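Local coordinates for 33-36 kDa outer membrane protein (Acinetobacter baumannii, PDB 6GIE), which probably forms a beta-barrel porin channel across the outer membrane and may influence carbapenem susceptibility, at residues V56-K60 / G61-E65; L105-Y109 / L110-A114. All coordinates share one frame; numbering follows the deposited sequence.

Contact 1: V56-K60 / G61-E65; sequences VDASK and GPLAE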
loop_
_atom_site.group_PDB
_atom_site.type_symbol
_atom_site.label_atom_id
_atom_site.label_comp_id
_atom_site.label_asym_id
_atom_site.label_seq_id
_atom_site.Cartn_x
_atom_site.Cartn_y
_atom_site.Cartn_z
ATOM N N VAL A 56 -11.052 -12.459 -6.681
ATOM C CA VAL A 56 -9.747 -12.066 -7.167
ATOM C C VAL A 56 -8.963 -13.299 -7.591
ATOM O O VAL A 56 -8.756 -14.223 -6.798
ATOM C CB VAL A 56 -8.927 -11.335 -6.091
ATOM C CG1 VAL A 56 -7.525 -11.036 -6.662
ATOM C CG2 VAL A 56 -9.644 -10.057 -5.675
ATOM N N ASP A 57 -8.520 -13.290 -8.851
ATOM C CA ASP A 57 -7.725 -14.381 -9.445
ATOM C C ASP A 57 -6.224 -14.032 -9.456
ATOM O O ASP A 57 -5.767 -13.239 -10.294
ATOM C CB ASP A 57 -8.200 -14.622 -10.858
ATOM C CG ASP A 57 -7.467 -15.769 -11.541
ATOM O OD1 ASP A 57 -6.434 -16.249 -10.996
ATOM O OD2 ASP A 57 -7.938 -16.205 -12.634
ATOM N N ALA A 58 -5.477 -14.672 -8.568
ATOM C CA ALA A 58 -4.047 -14.394 -8.325
ATOM C C ALA A 58 -3.042 -15.244 -9.132
ATOM O O ALA A 58 -1.829 -15.119 -8.911
ATOM C CB ALA A 58 -3.732 -14.554 -6.810
ATOM N N SER A 59 -3.516 -16.042 -10.081
ATOM C CA SER A 59 -2.615 -16.810 -10.941
ATOM C C SER A 59 -2.112 -16.089 -12.179
ATOM O O SER A 59 -1.471 -16.713 -12.986
ATOM C CB SER A 59 -3.254 -18.144 -11.360
ATOM O OG SER A 59 -4.222 -17.962 -12.387
ATOM N N LYS A 60 -2.342 -14.791 -12.339
ATOM C CA LYS A 60 -1.822 -14.114 -13.558
ATOM C C LYS A 60 -0.564 -13.258 -13.343
ATOM O O LYS A 60 -0.134 -12.581 -14.264
ATOM C CB LYS A 60 -2.912 -13.264 -14.228
ATOM C CG LYS A 60 -3.114 -11.883 -13.611
ATOM C CD LYS A 60 -4.364 -11.225 -14.180
ATOM C CE LYS A 60 -5.622 -11.845 -13.597
ATOM N NZ LYS A 60 -6.861 -11.378 -14.261
ATOM N N GLY A 61 0.013 -13.287 -12.142
ATOM C CA GLY A 61 1.275 -12.559 -11.859
ATOM C C GLY A 61 1.707 -12.648 -10.400
ATOM O O GLY A 61 1.307 -13.535 -9.667
ATOM N N PRO A 62 2.544 -11.734 -9.956
ATOM C CA PRO A 62 2.909 -11.835 -8.521
ATOM C C PRO A 62 1.670 -11.844 -7.565
ATOM O O PRO A 62 0.715 -11.005 -7.734
ATOM C CB PRO A 62 3.731 -10.578 -8.300
ATOM C CG PRO A 62 3.307 -9.602 -9.411
ATOM C CD PRO A 62 2.947 -10.459 -10.579
ATOM N N LEU A 63 1.648 -12.751 -6.575
ATOM C CA LEU A 63 0.439 -12.923 -5.743
ATOM C C LEU A 63 0.226 -11.665 -4.929
ATOM O O LEU A 63 -0.927 -11.237 -4.731
ATOM C CB LEU A 63 0.518 -14.124 -4.807
ATOM C CG LEU A 63 0.591 -15.550 -5.335
ATOM C CD1 LEU A 63 0.887 -16.542 -4.208
ATOM C CD2 LEU A 63 -0.685 -15.946 -5.993
ATOM N N ALA A 64 1.300 -11.001 -4.490
ATOM C CA ALA A 64 1.062 -9.796 -3.671
ATOM C C ALA A 64 0.174 -8.728 -4.357
ATOM O O ALA A 64 -0.491 -7.965 -3.649
ATOM C CB ALA A 64 2.366 -9.158 -3.197
ATOM N N GLU A 65 0.192 -8.674 -5.707
ATOM C CA GLU A 65 -0.428 -7.604 -6.442
ATOM C C GLU A 65 -1.655 -8.073 -7.210
ATOM O O GLU A 65 -2.062 -7.443 -8.155
ATOM C CB GLU A 65 0.568 -6.983 -7.463
ATOM C CG GLU A 65 1.702 -6.224 -6.809
ATOM C CD GLU A 65 1.288 -4.982 -6.011
ATOM O OE1 GLU A 65 0.193 -4.405 -6.214
ATOM O OE2 GLU A 65 2.057 -4.596 -5.095
HETATM O O HOH W 1 -1.392 -12.321 -9.036
#
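A58 CB points across the loop at L63, whose CD2 methyl reaches over to meet it. L63 CD2 stands 3.4 Å from A58 CB, closer than two methyl groups normally pack, and 3.2 Å from A58 O. L63 carries CG beside its backbone N (chi1 -65°); CD1 then prolongs the chain anti to CA (chi2 171°), leaving CD2 as the branch turned to the alanine. Beside this pair a water bridges A58 O and P62 O, 2.8 Å from each; it has further acceptors nearby, so it need not donate to both at once. The turn follows the short strand 55-57 and leads into helix 66-69, within a barrel of antiparallel strands. L63 also packs on F261, and P62 on F229, so this connection meets strands remote in sequence, consistent with a segment folded inward at the barrel end. An Asx turn shapes its entry: S59 N donates to D57 OD1 at 3.1 Å, nearly straight at 165° and close to the C-O axis. S59 OG gives D57 OD1 a second bond of 3.1 Å, from the syn side and slightly out of the carboxylate plane. Both bonds grip OD1 alone, which should limit the carboxylate's rotation, although E22 lies close by, a like charge that might raise the proton affinity of either acid.

Contact 2: L105-Y109 / L110-A114; sequences LPTPY and LPVYA
T107 lays its methyl CG2 across V112 at about a right angle, 4.1 Å from V112 CB and 4.2 Å from V112 CG2. Its chi1 of 84° sets OG1 between the backbone N and the carbonyl carbon, a position from which the hydroxyl faces the inside of the turn. There it serves both ways: T107 OG1 donates to L110 O at 2.6 Å, approaching from above the carbonyl plane, and accepts from Y109 N at 3.0 Å. The latter bond is bent (139°) and defines an ST turn. The whole is a beta-hairpin connection between strands 94-105 and 112-121, antiparallel neighbours in the barrel wall. Its base is the hydrogen-bonded pair L105 and V112, in which L105 N reaches V112 O at 2.8 Å, nearly straight at 172°, and V112 N returns a bond of 2.8 Å to L105 O. L105 and V112 put their side chains on one face of the sheet, yet L105 CD2 only grazes V112 CG1 at 4.5 Å. On the adjoining strand 135-146, L145 and M144 receive the side chains of L110 and P111.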
loop_
_atom_site.group_PDB
_atom_site.type_symbol
_atom_site.label_atom_id
_atom_site.label_comp_id
_atom_site.label_asym_id
_atom_site.label_seq_id
_atom_site.Cartn_x
_atom_site.Cartn_y
_atom_site.Cartn_z
ATOM N N LEU A 105 -13.465 1.304 -12.729
ATOM C CA LEU A 105 -14.637 1.396 -13.572
ATOM C C LEU A 105 -14.155 1.425 -14.999
ATOM O O LEU A 105 -13.638 2.441 -15.464
ATOM C CB LEU A 105 -15.456 2.643 -13.229
ATOM C CG LEU A 105 -16.525 3.073 -14.254
ATOM C CD1 LEU A 105 -17.665 2.069 -14.316
ATOM C CD2 LEU A 105 -17.049 4.460 -13.948
ATOM N N PRO A 106 -14.281 0.292 -15.691
ATOM C CA PRO A 106 -14.075 0.238 -17.165
ATOM C C PRO A 106 -15.010 1.209 -17.893
ATOM O O PRO A 106 -16.137 1.403 -17.452
ATOM C CB PRO A 106 -14.450 -1.204 -17.533
ATOM C CG PRO A 106 -14.285 -1.977 -16.251
ATOM C CD PRO A 106 -14.546 -1.035 -15.107
ATOM N N THR A 107 -14.515 1.819 -18.961
ATOM C CA THR A 107 -15.260 2.695 -19.797
ATOM C C THR A 107 -14.931 2.427 -21.283
ATOM O O THR A 107 -13.997 1.691 -21.611
ATOM C CB THR A 107 -14.923 4.177 -19.487
ATOM O OG1 THR A 107 -13.731 4.590 -20.206
ATOM C CG2 THR A 107 -14.771 4.400 -18.011
ATOM N N PRO A 108 -15.692 3.045 -22.192
ATOM C CA PRO A 108 -15.368 2.856 -23.592
ATOM C C PRO A 108 -13.973 3.399 -23.960
ATOM O O PRO A 108 -13.442 2.993 -24.992
ATOM C CB PRO A 108 -16.496 3.617 -24.313
ATOM C CG PRO A 108 -17.645 3.479 -23.365
ATOM C CD PRO A 108 -17.024 3.645 -22.012
ATOM N N TYR A 109 -13.397 4.284 -23.122
ATOM C CA TYR A 109 -12.051 4.848 -23.328
ATOM C C TYR A 109 -11.035 4.106 -22.491
ATOM O O TYR A 109 -10.620 3.022 -22.887
ATOM C CB TYR A 109 -11.996 6.356 -23.029
ATOM C CG TYR A 109 -12.936 7.189 -23.885
ATOM C CD1 TYR A 109 -13.046 6.970 -25.268
ATOM C CD2 TYR A 109 -13.722 8.194 -23.306
ATOM C CE1 TYR A 109 -13.913 7.716 -26.035
ATOM C CE2 TYR A 109 -14.586 8.949 -24.074
ATOM C CZ TYR A 109 -14.674 8.703 -25.427
ATOM O OH TYR A 109 -15.535 9.455 -26.173
ATOM N N LEU A 110 -10.636 4.673 -21.350
ATOM C CA LEU A 110 -9.679 4.058 -20.495
ATOM C C LEU A 110 -10.444 3.561 -19.276
ATOM O O LEU A 110 -11.504 4.097 -18.961
ATOM C CB LEU A 110 -8.637 5.082 -20.034
ATOM C CG LEU A 110 -7.936 5.938 -21.067
ATOM C CD1 LEU A 110 -7.178 7.051 -20.377
ATOM C CD2 LEU A 110 -7.008 5.089 -21.925
ATOM N N PRO A 111 -9.886 2.556 -18.570
ATOM C CA PRO A 111 -10.401 2.214 -17.245
ATOM C C PRO A 111 -10.153 3.401 -16.335
ATOM O O PRO A 111 -9.088 4.020 -16.382
ATOM C CB PRO A 111 -9.571 1.000 -16.842
ATOM C CG PRO A 111 -9.100 0.431 -18.174
ATOM C CD PRO A 111 -8.858 1.600 -19.032
ATOM N N VAL A 112 -11.147 3.718 -15.535
ATOM C CA VAL A 112 -11.115 4.833 -14.610
ATOM C C VAL A 112 -11.101 4.257 -13.148
ATOM O O VAL A 112 -11.367 3.113 -12.917
ATOM C CB VAL A 112 -12.322 5.734 -15.006
ATOM C CG1 VAL A 112 -13.019 6.404 -13.828
ATOM C CG2 VAL A 112 -11.880 6.716 -16.126
ATOM N N TYR A 113 -10.714 5.061 -12.187
ATOM C CA TYR A 113 -10.416 4.623 -10.867
ATOM C C TYR A 113 -10.723 5.767 -9.915
ATOM O O TYR A 113 -10.449 6.924 -10.253
ATOM C CB TYR A 113 -8.946 4.296 -10.765
ATOM C CG TYR A 113 -8.471 4.034 -9.347
ATOM C CD1 TYR A 113 -8.011 5.071 -8.541
ATOM C CD2 TYR A 113 -8.437 2.751 -8.828
ATOM C CE1 TYR A 113 -7.597 4.845 -7.263
ATOM C CE2 TYR A 113 -8.025 2.525 -7.543
ATOM C CZ TYR A 113 -7.597 3.595 -6.766
ATOM O OH TYR A 113 -7.091 3.384 -5.475
ATOM N N ALA A 114 -11.357 5.445 -8.779
ATOM C CA ALA A 114 -11.582 6.411 -7.727
ATOM C C ALA A 114 -11.361 5.799 -6.373
ATOM O O ALA A 114 -11.542 4.593 -6.227
ATOM C CB ALA A 114 -12.946 6.934 -7.842
#

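Overall arrangement
Contact 1 is partly buried and contact 2 lies on the surface, their centres about 21 Å apart and their nearest atoms about 11 Å apart without touching. Contact 2 joins two successive barrel strands, whereas contact 1 is part of the excursion between strands 43-52 and 74-83. Residues 56-65 belong to a long connection whose loop packs on strands 220-229 and 252-261, far along the chain; residues 105-114 also lean on a third strand, 135-146. The chemistry follows the place. Contact 1 closes across its turn through an apolar pair and a water, with no direct hydrogen bond between its segments, whereas contact 2 is held by backbone pairing and a threonine hydroxyl, its apolar contacts being looser.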